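Local atomic coordinates of Pbp related beta-lactamase (PDB entry 2QMI), a protein that forms an octameric, self-compartmentalizing archaeal peptidase whose catalytic domain has the fold of penicillin-binding proteins and serine beta-lactamases. Residues F294-L299 against L342-K348; S25-D29 against K319-V323; W276-G280 against E353-I357; L6-V11 against Y34-F38. All coordinates share one frame; numbering follows the deposited sequence.

How the contacts relate
Contacts 1, 2 and 4 belong to one large antiparallel sheet and the helices packed on it, whereas contact 3 joins a loop of the beta-lactamase-like part to helix 355-364, in the region assigned to the octamerisation family. Contact 2 is the most buried, a backbone-paired strand contact; the other three are partly buried. Contacts 1 and 2 share a layer where Leu342 packs on Val323 and Leu345 on Ile26, and Leu344 reaches Leu6 of contact 4. Phe279 of contact 3 meets Phe294 of contact 1. Chemistry follows place: apolar packing in contacts 1 and 3, peptide hydrogen bonds in contact 2, and in contact 4 apolar packing edged by a salt bridge.

Contact 1 (F294-L299 against L342-K348); sequences FLGEKL and LALLLGK
Leu295, at the tip of a tight hairpin turn, faces Ala343 near the end of helix 334-345, their CA atoms 7.7 Å apart. The two sides of the turn are held by a reciprocal pair of backbone bonds between Phe294 and Glu297, and Leu295 and Gly296 both take positive phi, as in a type I' turn. Glycine adopts that backbone easily at the second position. Phe294 is the central flat group. With CG anti to N (chi1 179°), its ring lies between Leu295 CD1 on one face and Leu299 CD2 on the other, the latter 3.8 Å above the ring centre. Its edge then turns to the helix, where CE2 comes 4.1 Å from CB of Leu342. Deeper in, Leu299 CD1 touches Leu342 CD1 at 3.8 Å. The C-terminal end of helix 334-345 thus packs on the hairpin leading into strand 297-305 of the central antiparallel sheet of the penicillin-binding protein fold. The helix ends in a Schellman motif: Lys348 N bonds to Ala343 O and Gly347 N to Leu344 O, with Gly347 supplying the positive phi. That reversal brings Lys348 round to the hairpin tip. Its aliphatic chain runs alongside Leu295 in the opposite sense, CD of Lys348 lying 3.8 Å from CD2 of Leu295. The same CD2 meets Ala343 CB at 3.9 Å; a small residue lets the hairpin tip sit close to the helix. Glu297 presents a methylene rather than its charge, its CG 3.8 Å from Leu346 CD2, while the carboxylate reaches a weak, long ion pair with Lys319.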
loop_
_atom_site.group_PDB
_atom_site.type_symbol
_atom_site.label_atom_id
_atom_site.label_comp_id
_atom_site.label_asym_id
_atom_site.label_seq_id
_atom_site.Cartn_x
_atom_site.Cartn_y
_atom_site.Cartn_z
ATOM N N PHE A 294 14.890 -51.946 1.529
ATOM C CA PHE A 294 13.590 -51.442 1.088
ATOM C C PHE A 294 12.503 -52.503 1.233
ATOM O O PHE A 294 12.234 -53.251 0.290
ATOM C CB PHE A 294 13.657 -50.999 -0.374
ATOM C CG PHE A 294 12.348 -50.489 -0.911
ATOM C CD1 PHE A 294 11.846 -49.256 -0.506
ATOM C CD2 PHE A 294 11.606 -51.250 -1.810
ATOM C CE1 PHE A 294 10.626 -48.788 -0.986
ATOM C CE2 PHE A 294 10.383 -50.792 -2.294
ATOM C CZ PHE A 294 9.893 -49.555 -1.880
ATOM N N LEU A 295 11.874 -52.563 2.405
ATOM C CA LEU A 295 10.818 -53.539 2.650
ATOM C C LEU A 295 11.331 -54.950 2.399
ATOM O O LEU A 295 10.684 -55.746 1.721
ATOM C CB LEU A 295 9.603 -53.255 1.749
ATOM C CG LEU A 295 8.766 -52.011 2.086
ATOM C CD1 LEU A 295 9.636 -50.773 1.988
ATOM C CD2 LEU A 295 7.572 -51.899 1.135
ATOM N N GLY A 296 12.504 -55.247 2.951
ATOM C CA GLY A 296 13.098 -56.563 2.787
ATOM C C GLY A 296 13.608 -56.877 1.390
ATOM O O GLY A 296 13.852 -58.040 1.073
ATOM N N GLU A 297 13.766 -55.856 0.550
ATOM C CA GLU A 297 14.260 -56.054 -0.811
ATOM C C GLU A 297 15.390 -55.077 -1.147
ATOM O O GLU A 297 15.599 -54.077 -0.444
ATOM C CB GLU A 297 13.131 -55.839 -1.817
ATOM C CG GLU A 297 11.896 -56.693 -1.608
ATOM C CD GLU A 297 12.168 -58.176 -1.780
ATOM O OE1 GLU A 297 13.069 -58.547 -2.570
ATOM O OE2 GLU A 297 11.463 -58.976 -1.132
ATOM N N LYS A 298 16.124 -55.373 -2.217
ATOM C CA LYS A 298 17.192 -54.481 -2.667
ATOM C C LYS A 298 16.603 -53.652 -3.807
ATOM O O LYS A 298 16.266 -54.191 -4.864
ATOM C CB LYS A 298 18.401 -55.263 -3.190
ATOM C CG LYS A 298 19.595 -54.357 -3.502
ATOM C CD LYS A 298 20.651 -55.042 -4.361
ATOM C CE LYS A 298 21.832 -54.104 -4.603
ATOM N NZ LYS A 298 22.849 -54.683 -5.531
ATOM N N LEU A 299 16.467 -52.348 -3.581
ATOM C CA LEU A 299 15.906 -51.441 -4.580
ATOM C C LEU A 299 16.973 -50.653 -5.344
ATOM O O LEU A 299 18.000 -50.258 -4.792
ATOM C CB LEU A 299 14.941 -50.457 -3.900
ATOM C CG LEU A 299 14.285 -49.365 -4.755
ATOM C CD1 LEU A 299 13.300 -49.985 -5.724
ATOM C CD2 LEU A 299 13.570 -48.371 -3.846
ATOM N N LEU A 342 5.356 -50.000 -5.896
ATOM C CA LEU A 342 6.263 -51.106 -5.605
ATOM C C LEU A 342 5.814 -51.868 -4.364
ATOM O O LEU A 342 5.809 -53.099 -4.356
ATOM C CB LEU A 342 7.691 -50.592 -5.418
ATOM C CG LEU A 342 8.372 -50.084 -6.693
ATOM C CD1 LEU A 342 9.643 -49.341 -6.347
ATOM C CD2 LEU A 342 8.660 -51.256 -7.610
ATOM N N ALA A 343 5.426 -51.139 -3.321
ATOM C CA ALA A 343 4.961 -51.759 -2.083
ATOM C C ALA A 343 3.745 -52.651 -2.336
ATOM O O ALA A 343 3.675 -53.779 -1.836
ATOM C CB ALA A 343 4.608 -50.690 -1.068
ATOM N N LEU A 344 2.787 -52.141 -3.106
ATOM C CA LEU A 344 1.588 -52.904 -3.424
ATOM C C LEU A 344 1.960 -54.203 -4.126
ATOM O O LEU A 344 1.487 -55.283 -3.762
ATOM C CB LEU A 344 0.663 -52.077 -4.314
ATOM C CG LEU A 344 0.044 -50.854 -3.641
ATOM C CD1 LEU A 344 -0.757 -50.061 -4.668
ATOM C CD2 LEU A 344 -0.845 -51.301 -2.487
ATOM N N LEU A 345 2.817 -54.088 -5.135
ATOM C CA LEU A 345 3.286 -55.241 -5.900
ATOM C C LEU A 345 4.020 -56.248 -5.016
ATOM O O LEU A 345 4.008 -57.450 -5.298
ATOM C CB LEU A 345 4.220 -54.778 -7.022
ATOM C CG LEU A 345 3.576 -54.036 -8.196
ATOM C CD1 LEU A 345 4.639 -53.338 -9.018
ATOM C CD2 LEU A 345 2.804 -55.028 -9.049
ATOM N N LEU A 346 4.670 -55.753 -3.967
ATOM C CA LEU A 346 5.403 -56.601 -3.034
ATOM C C LEU A 346 4.470 -57.130 -1.940
ATOM O O LEU A 346 4.923 -57.733 -0.957
ATOM C CB LEU A 346 6.547 -55.816 -2.385
ATOM C CG LEU A 346 7.797 -55.521 -3.220
ATOM C CD1 LEU A 346 8.674 -54.508 -2.487
ATOM C CD2 LEU A 346 8.574 -56.805 -3.468
ATOM N N GLY A 347 3.174 -56.878 -2.102
ATOM C CA GLY A 347 2.202 -57.344 -1.132
ATOM C C GLY A 347 2.248 -56.672 0.230
ATOM O O GLY A 347 1.763 -57.233 1.214
ATOM N N LYS A 348 2.826 -55.477 0.302
ATOM C CA LYS A 348 2.900 -54.752 1.570
ATOM C C LYS A 348 2.006 -53.516 1.571
ATOM O O LYS A 348 1.782 -52.909 0.524
ATOM C CB LYS A 348 4.338 -54.322 1.861
ATOM C CG LYS A 348 5.284 -55.483 2.088
ATOM C CD LYS A 348 6.472 -55.052 2.914
ATOM C CE LYS A 348 7.155 -56.263 3.533
ATOM N NZ LYS A 348 7.441 -57.249 2.469
#

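Contact 2 (S25-D29 against K319-V323); sequences SIIKD and KKIGV
The flat groups that join Ile27 to Gly322 are their peptide units, joined by a reciprocal pair of hydrogen bonds; Ile26, Lys28, Ile321 and Val323 stand on one face of the resulting ribbon, and Ile27 stands on the other, over Gly322. The strands run antiparallel, at 172°, and Ile27 and Gly322 form the hydrogen-bonded pair. From Ile27 N to Gly322 O the bond is 3.0 Å and nearly straight at hydrogen (171°), although the donor is tilted from the carbonyl plane. The return bond, Gly322 N to Ile27 O at 3.1 Å, is more bent but lies in the carbonyl plane on a lone pair. CA of Ile321 also lies 3.2 Å from Ile27 O, a CA-H...O contact. Having no side chain, Gly322 leaves its place on that face to Ile27.

These are neighbouring strands in the central sheet of the penicillin-binding protein fold, which is layered between helices. Helix 241-252 meets Ile27 through Leu248 and Ile252, while helix 334-345 meets Ile26 and Val323 on the other face; branched aliphatic residues suit both. Beyond the regular pairing, Asp29 N bonds to Lys320 O at 2.6 Å, short and bent at hydrogen (138°), the N approaching almost end-on to the carbonyl. Lys320 and Ile321 both face Ile316 in a G1 bulge, Lys320 taking the positive phi such a bulge requires. CB of Lys320 lies 4.1 Å from CB of Asp29, and the rest of this exposed lysine runs on past it.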
loop_
_atom_site.group_PDB
_atom_site.type_symbol
_atom_site.label_atom_id
_atom_site.label_comp_id
_atom_site.label_asym_id
_atom_site.label_seq_id
_atom_site.Cartn_x
_atom_site.Cartn_y
_atom_site.Cartn_z
ATOM N N SER A 25 4.099 -46.269 -15.457
ATOM C CA SER A 25 4.067 -47.573 -16.112
ATOM C C SER A 25 4.621 -48.584 -15.114
ATOM O O SER A 25 5.510 -48.257 -14.322
ATOM C CB SER A 25 4.892 -47.565 -17.405
ATOM O OG SER A 25 6.251 -47.276 -17.153
ATOM N N ILE A 26 4.071 -49.796 -15.119
ATOM C CA ILE A 26 4.523 -50.836 -14.193
ATOM C C ILE A 26 4.970 -52.092 -14.924
ATOM O O ILE A 26 4.289 -52.567 -15.834
ATOM C CB ILE A 26 3.414 -51.250 -13.204
ATOM C CG1 ILE A 26 2.844 -50.021 -12.501
ATOM C CG2 ILE A 26 3.985 -52.200 -12.155
ATOM C CD1 ILE A 26 1.787 -50.367 -11.469
ATOM N N ILE A 27 6.112 -52.629 -14.503
ATOM C CA ILE A 27 6.674 -53.834 -15.100
ATOM C C ILE A 27 6.647 -55.007 -14.128
ATOM O O ILE A 27 7.209 -54.930 -13.029
ATOM C CB ILE A 27 8.150 -53.648 -15.500
ATOM C CG1 ILE A 27 8.345 -52.331 -16.245
ATOM C CG2 ILE A 27 8.594 -54.814 -16.368
ATOM C CD1 ILE A 27 9.786 -52.047 -16.556
ATOM N N LYS A 28 5.998 -56.090 -14.549
ATOM C CA LYS A 28 5.903 -57.320 -13.771
ATOM C C LYS A 28 6.702 -58.309 -14.613
ATOM O O LYS A 28 6.233 -58.760 -15.664
ATOM C CB LYS A 28 4.455 -57.787 -13.674
ATOM C CG LYS A 28 4.220 -58.990 -12.765
ATOM C CD LYS A 28 3.911 -58.553 -11.345
ATOM C CE LYS A 28 3.371 -59.708 -10.511
ATOM N NZ LYS A 28 4.325 -60.858 -10.434
ATOM N N ASP A 29 7.908 -58.626 -14.140
ATOM C CA ASP A 29 8.850 -59.509 -14.824
ATOM C C ASP A 29 9.192 -59.051 -16.250
ATOM O O ASP A 29 10.022 -58.135 -16.427
ATOM C CB ASP A 29 8.392 -60.994 -14.795
ATOM C CG ASP A 29 6.985 -61.213 -15.323
ATOM O OD1 ASP A 29 6.752 -61.001 -16.532
ATOM O OD2 ASP A 29 6.106 -61.615 -14.524
ATOM N N LYS A 319 12.732 -59.527 -7.500
ATOM C CA LYS A 319 11.315 -59.812 -7.711
ATOM C C LYS A 319 10.881 -59.492 -9.134
ATOM O O LYS A 319 9.712 -59.641 -9.484
ATOM C CB LYS A 319 10.470 -58.997 -6.725
ATOM C CG LYS A 319 10.583 -59.448 -5.271
ATOM C CD LYS A 319 9.938 -60.826 -5.065
ATOM C CE LYS A 319 10.081 -61.314 -3.622
ATOM N NZ LYS A 319 11.517 -61.537 -3.237
ATOM N N LYS A 320 11.833 -59.039 -9.943
ATOM C CA LYS A 320 11.580 -58.681 -11.333
ATOM C C LYS A 320 10.464 -57.663 -11.538
ATOM O O LYS A 320 9.646 -57.790 -12.444
ATOM C CB LYS A 320 11.307 -59.939 -12.154
ATOM C CG LYS A 320 12.581 -60.705 -12.479
ATOM C CD LYS A 320 12.307 -61.911 -13.354
ATOM C CE LYS A 320 11.465 -62.948 -12.608
ATOM N NZ LYS A 320 11.220 -64.145 -13.459
ATOM N N ILE A 321 10.453 -56.636 -10.700
ATOM C CA ILE A 321 9.449 -55.589 -10.804
ATOM C C ILE A 321 10.139 -54.236 -10.988
ATOM O O ILE A 321 11.311 -54.074 -10.649
ATOM C CB ILE A 321 8.544 -55.568 -9.540
ATOM C CG1 ILE A 321 9.410 -55.653 -8.279
ATOM C CG2 ILE A 321 7.537 -56.734 -9.597
ATOM C CD1 ILE A 321 8.637 -55.572 -6.981
ATOM N N GLY A 322 9.414 -53.270 -11.542
ATOM C CA GLY A 322 9.990 -51.954 -11.761
ATOM C C GLY A 322 8.903 -50.934 -12.014
ATOM O O GLY A 322 7.821 -51.288 -12.474
ATOM N N VAL A 323 9.184 -49.669 -11.711
ATOM C CA VAL A 323 8.200 -48.610 -11.901
ATOM C C VAL A 323 8.807 -47.308 -12.428
ATOM O O VAL A 323 9.895 -46.888 -12.014
ATOM C CB VAL A 323 7.465 -48.290 -10.578
ATOM C CG1 VAL A 323 6.301 -47.329 -10.838
ATOM C CG2 VAL A 323 6.970 -49.574 -9.931
#

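Contact 3 (W276-G280 against E353-I357); sequences WEIFG and ELPFI
Phe279 leans from the loop between strands 272-273 and 283-284 onto the start of helix 355-364, so that the beta-lactamase-like part packs against a helix in the region assigned to the octamerisation family. From CB the side chain leaves with CG beside its own N and anti to the carbonyl carbon (chi1 -63°), which carries the ring across to the helix start. Ile278 CG2 lies 3.6 Å above one face of the ring, toward the rim. Farther out, CE1 of Phe279 is 4.1 Å from CD of Pro355, the two side chains crossing at about a right angle. At the tip, CZ meets Leu354 CD2 at 3.7 Å, the methyl lying at the ring edge. The same CZ is 4.1 Å from Phe356 CE1.

Residue types fit the helix start. Leu354 takes the N-cap position and its O accepts a bond from Ile357 N, while Pro355 suits the first turn, where a backbone N-H has no helical carbonyl to bond to. Phe356 in turn stacks on Tyr336. Phe294 meets the Phe279 ring edge-to-face. A neighbouring subunit also reaches the loop, its Arg422 NH2 donating to Ile278 O. Beside the aromatic cluster, CG2 of Ile278 rests 4.3 Å from CG of Pro355.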
loop_
_atom_site.group_PDB
_atom_site.type_symbol
_atom_site.label_atom_id
_atom_site.label_comp_id
_atom_site.label_asym_id
_atom_site.label_seq_id
_atom_site.Cartn_x
_atom_site.Cartn_y
_atom_site.Cartn_z
ATOM N N TRP A 276 21.103 -38.994 1.942
ATOM C CA TRP A 276 19.683 -39.329 1.779
ATOM C C TRP A 276 19.291 -40.675 2.361
ATOM O O TRP A 276 19.017 -41.625 1.623
ATOM C CB TRP A 276 19.330 -39.314 0.292
ATOM C CG TRP A 276 19.262 -37.933 -0.277
ATOM C CD1 TRP A 276 19.700 -37.522 -1.509
ATOM C CD2 TRP A 276 18.679 -36.779 0.349
ATOM N NE1 TRP A 276 19.423 -36.178 -1.688
ATOM C CE2 TRP A 276 18.798 -35.700 -0.563
ATOM C CE3 TRP A 276 18.065 -36.551 1.592
ATOM C CZ2 TRP A 276 18.329 -34.413 -0.268
ATOM C CZ3 TRP A 276 17.598 -35.269 1.882
ATOM C CH2 TRP A 276 17.733 -34.218 0.951
ATOM N N GLU A 277 19.238 -40.749 3.685
ATOM C CA GLU A 277 18.887 -41.989 4.362
ATOM C C GLU A 277 17.390 -42.050 4.637
ATOM O O GLU A 277 16.836 -41.217 5.375
ATOM C CB GLU A 277 19.663 -42.089 5.669
ATOM C CG GLU A 277 19.968 -43.508 6.091
ATOM C CD GLU A 277 21.231 -43.582 6.940
ATOM O OE1 GLU A 277 21.677 -44.709 7.275
ATOM O OE2 GLU A 277 21.778 -42.496 7.266
ATOM N N ILE A 278 16.735 -43.042 4.043
ATOM C CA ILE A 278 15.306 -43.207 4.220
ATOM C C ILE A 278 14.969 -44.562 4.825
ATOM O O ILE A 278 14.310 -44.636 5.860
ATOM C CB ILE A 278 14.562 -43.055 2.876
ATOM C CG1 ILE A 278 14.876 -41.684 2.267
ATOM C CG2 ILE A 278 13.057 -43.206 3.097
ATOM C CD1 ILE A 278 14.265 -41.448 0.892
ATOM N N PHE A 279 15.431 -45.631 4.182
ATOM C CA PHE A 279 15.165 -46.984 4.660
ATOM C C PHE A 279 16.343 -47.598 5.422
ATOM O O PHE A 279 16.170 -48.568 6.160
ATOM C CB PHE A 279 14.787 -47.881 3.476
ATOM C CG PHE A 279 13.513 -47.465 2.788
ATOM C CD1 PHE A 279 12.276 -47.852 3.291
ATOM C CD2 PHE A 279 13.552 -46.641 1.665
ATOM C CE1 PHE A 279 11.096 -47.424 2.692
ATOM C CE2 PHE A 279 12.378 -46.203 1.054
ATOM C CZ PHE A 279 11.145 -46.594 1.568
ATOM N N GLY A 280 17.542 -47.055 5.249
ATOM C CA GLY A 280 18.671 -47.621 5.971
ATOM C C GLY A 280 20.051 -47.205 5.513
ATOM O O GLY A 280 20.482 -46.077 5.759
ATOM N N GLU A 353 4.009 -49.072 5.841
ATOM C CA GLU A 353 5.423 -49.414 5.655
ATOM C C GLU A 353 6.302 -48.291 5.100
ATOM O O GLU A 353 7.526 -48.346 5.223
ATOM C CB GLU A 353 5.545 -50.641 4.738
ATOM C CG GLU A 353 4.818 -51.887 5.244
ATOM C CD GLU A 353 5.727 -52.845 5.986
ATOM O OE1 GLU A 353 6.586 -53.474 5.337
ATOM O OE2 GLU A 353 5.586 -52.976 7.223
ATOM N N LEU A 354 5.695 -47.287 4.473
ATOM C CA LEU A 354 6.457 -46.172 3.914
ATOM C C LEU A 354 6.369 -44.959 4.835
ATOM O O LEU A 354 5.337 -44.298 4.912
ATOM C CB LEU A 354 5.931 -45.809 2.525
ATOM C CG LEU A 354 6.025 -46.897 1.451
ATOM C CD1 LEU A 354 5.362 -46.393 0.183
ATOM C CD2 LEU A 354 7.496 -47.275 1.196
ATOM N N PRO A 355 7.467 -44.646 5.537
ATOM C CA PRO A 355 7.529 -43.513 6.468
ATOM C C PRO A 355 6.987 -42.184 5.952
ATOM O O PRO A 355 6.210 -41.527 6.644
ATOM C CB PRO A 355 9.010 -43.452 6.854
ATOM C CG PRO A 355 9.710 -44.135 5.708
ATOM C CD PRO A 355 8.791 -45.273 5.384
ATOM N N PHE A 356 7.371 -41.795 4.739
ATOM C CA PHE A 356 6.899 -40.532 4.195
ATOM C C PHE A 356 5.390 -40.470 4.013
ATOM O O PHE A 356 4.835 -39.389 3.807
ATOM C CB PHE A 356 7.598 -40.188 2.864
ATOM C CG PHE A 356 7.724 -41.349 1.898
ATOM C CD1 PHE A 356 8.913 -42.061 1.801
ATOM C CD2 PHE A 356 6.668 -41.695 1.057
ATOM C CE1 PHE A 356 9.052 -43.098 0.877
ATOM C CE2 PHE A 356 6.797 -42.731 0.128
ATOM C CZ PHE A 356 7.987 -43.431 0.038
ATOM N N ILE A 357 4.717 -41.612 4.107
ATOM C CA ILE A 357 3.267 -41.622 3.941
ATOM C C ILE A 357 2.460 -41.477 5.236
ATOM O O ILE A 357 1.539 -40.667 5.288
ATOM C CB ILE A 357 2.807 -42.883 3.178
ATOM C CG1 ILE A 357 3.472 -42.905 1.799
ATOM C CG2 ILE A 357 1.293 -42.874 3.007
ATOM C CD1 ILE A 357 3.099 -44.085 0.943
#

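Contact 4 (L6-V11 against Y34-F38); sequences LESFIV and YAKGF
Ile10 and Phe38 make the apolar centre: CG2 of Ile10 sits over the ring face of Phe38, 3.9 Å from its centroid and only 11° off the normal, a clear CH-pi contact. CD1 of the same isoleucine extends to the far end of the ring, 4.0 Å from Phe38 CZ, so two branches of one side chain follow the aromatic surface. A beta-branched residue suits this place because CG2 is set close to the backbone while CG1 and CD1 carry on. Val11 CG2 approaches the ring obliquely, and Glu7 CB comes to its edge, 4.2 Å from CE1 of Phe38. Toward the start of the helix segment, Leu6 CD2 meets Tyr34 CE2 at 4.0 Å.

The polar edge is built round a single oxygen. Glu7 reaches it with its chain extended beyond CG (chi2 -162°), which brings OE2 within reach of two donors. Tyr34 OH gives its proton to the anti lone pair of Glu7 OE2 at 2.8 Å, the oxygen lying in the plane of the tyrosine ring. Lys36 NZ binds the syn lone pair of that OE2 at 2.7 Å and forms a salt bridge; these two grips probably fix the carboxylate's rotation and favour its charged form. A water donates to Glu7 OE1 at 3.0 Å. Ala141 and Phe142 of a neighbouring subunit pack on Glu7 and Val11. The helix and strand segments run in roughly the same direction, their axes crossing at -27°, as in the penicillin-binding protein and serine beta-lactamase fold, where an N-terminal helix packs on the central antiparallel sheet.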
loop_
_atom_site.group_PDB
_atom_site.type_symbol
_atom_site.label_atom_id
_atom_site.label_comp_id
_atom_site.label_asym_id
_atom_site.label_seq_id
_atom_site.Cartn_x
_atom_site.Cartn_y
_atom_site.Cartn_z
ATOM N N LEU A 6 -4.348 -47.666 -5.735
ATOM C CA LEU A 6 -3.289 -46.852 -6.331
ATOM C C LEU A 6 -3.811 -45.590 -7.022
ATOM O O LEU A 6 -3.318 -44.491 -6.772
ATOM C CB LEU A 6 -2.479 -47.679 -7.328
ATOM C CG LEU A 6 -1.385 -46.898 -8.068
ATOM C CD1 LEU A 6 -0.400 -46.327 -7.071
ATOM C CD2 LEU A 6 -0.675 -47.808 -9.053
ATOM N N GLU A 7 -4.806 -45.748 -7.889
ATOM C CA GLU A 7 -5.365 -44.606 -8.605
ATOM C C GLU A 7 -5.983 -43.605 -7.626
ATOM O O GLU A 7 -5.818 -42.386 -7.768
ATOM C CB GLU A 7 -6.412 -45.083 -9.615
ATOM C CG GLU A 7 -5.931 -46.237 -10.478
ATOM C CD GLU A 7 -6.762 -46.440 -11.736
ATOM O OE1 GLU A 7 -8.007 -46.339 -11.670
ATOM O OE2 GLU A 7 -6.166 -46.712 -12.799
ATOM N N SER A 8 -6.693 -44.129 -6.630
ATOM C CA SER A 8 -7.322 -43.296 -5.612
ATOM C C SER A 8 -6.239 -42.425 -4.975
ATOM O O SER A 8 -6.371 -41.203 -4.876
ATOM C CB SER A 8 -7.971 -44.185 -4.545
ATOM O OG SER A 8 -8.895 -43.460 -3.755
ATOM N N PHE A 9 -5.160 -43.071 -4.556
ATOM C CA PHE A 9 -4.038 -42.384 -3.931
ATOM C C PHE A 9 -3.482 -41.280 -4.828
ATOM O O PHE A 9 -3.289 -40.140 -4.394
ATOM C CB PHE A 9 -2.929 -43.398 -3.622
ATOM C CG PHE A 9 -1.605 -42.773 -3.277
ATOM C CD1 PHE A 9 -1.411 -42.149 -2.050
ATOM C CD2 PHE A 9 -0.547 -42.821 -4.182
ATOM C CE1 PHE A 9 -0.181 -41.587 -1.729
ATOM C CE2 PHE A 9 0.681 -42.265 -3.871
ATOM C CZ PHE A 9 0.868 -41.648 -2.642
ATOM N N ILE A 10 -3.223 -41.636 -6.083
ATOM C CA ILE A 10 -2.669 -40.704 -7.057
ATOM C C ILE A 10 -3.512 -39.452 -7.278
ATOM O O ILE A 10 -2.984 -38.341 -7.266
ATOM C CB ILE A 10 -2.427 -41.419 -8.408
ATOM C CG1 ILE A 10 -1.309 -42.457 -8.232
ATOM C CG2 ILE A 10 -2.072 -40.409 -9.496
ATOM C CD1 ILE A 10 -1.121 -43.383 -9.423
ATOM N N VAL A 11 -4.816 -39.624 -7.462
ATOM C CA VAL A 11 -5.696 -38.489 -7.694
ATOM C C VAL A 11 -5.831 -37.571 -6.477
ATOM O O VAL A 11 -6.042 -36.364 -6.617
ATOM C CB VAL A 11 -7.090 -38.966 -8.140
ATOM C CG1 VAL A 11 -8.041 -37.776 -8.265
ATOM C CG2 VAL A 11 -6.979 -39.687 -9.476
ATOM N N TYR A 34 0.664 -52.442 -16.562
ATOM C CA TYR A 34 -0.171 -51.307 -16.191
ATOM C C TYR A 34 0.503 -49.999 -16.583
ATOM O O TYR A 34 1.634 -49.730 -16.186
ATOM C CB TYR A 34 -0.417 -51.317 -14.683
ATOM C CG TYR A 34 -1.205 -50.130 -14.178
ATOM C CD1 TYR A 34 -2.573 -50.010 -14.437
ATOM C CD2 TYR A 34 -0.582 -49.122 -13.443
ATOM C CE1 TYR A 34 -3.304 -48.914 -13.971
ATOM C CE2 TYR A 34 -1.304 -48.023 -12.974
ATOM C CZ TYR A 34 -2.663 -47.926 -13.240
ATOM O OH TYR A 34 -3.376 -46.848 -12.755
ATOM N N ALA A 35 -0.201 -49.199 -17.372
ATOM C CA ALA A 35 0.305 -47.912 -17.826
ATOM C C ALA A 35 -0.877 -46.966 -17.843
ATOM O O ALA A 35 -1.948 -47.305 -18.352
ATOM C CB ALA A 35 0.909 -48.039 -19.225
ATOM N N LYS A 36 -0.691 -45.776 -17.289
ATOM C CA LYS A 36 -1.786 -44.829 -17.251
ATOM C C LYS A 36 -1.311 -43.402 -17.017
ATOM O O LYS A 36 -0.257 -43.174 -16.420
ATOM C CB LYS A 36 -2.771 -45.248 -16.152
ATOM C CG LYS A 36 -4.104 -44.519 -16.174
ATOM C CD LYS A 36 -5.170 -45.285 -15.374
ATOM C CE LYS A 36 -5.549 -46.600 -16.068
ATOM N NZ LYS A 36 -6.654 -47.346 -15.371
ATOM N N GLY A 37 -2.099 -42.453 -17.511
ATOM C CA GLY A 37 -1.791 -41.050 -17.342
ATOM C C GLY A 37 -2.908 -40.424 -16.522
ATOM O O GLY A 37 -4.043 -40.903 -16.560
ATOM N N PHE A 38 -2.586 -39.362 -15.785
ATOM C CA PHE A 38 -3.560 -38.663 -14.944
ATOM C C PHE A 38 -3.420 -37.157 -15.114
ATOM O O PHE A 38 -2.315 -36.646 -15.312
ATOM C CB PHE A 38 -3.338 -38.996 -13.466
ATOM C CG PHE A 38 -3.451 -40.454 -13.144
ATOM C CD1 PHE A 38 -4.599 -40.958 -12.536
ATOM C CD2 PHE A 38 -2.409 -41.329 -13.445
ATOM C CE1 PHE A 38 -4.706 -42.315 -12.232
ATOM C CE2 PHE A 38 -2.504 -42.679 -13.148
ATOM C CZ PHE A 38 -3.655 -43.176 -12.538
HETATM O O HOH W 1 -9.776 -46.483 -14.085
#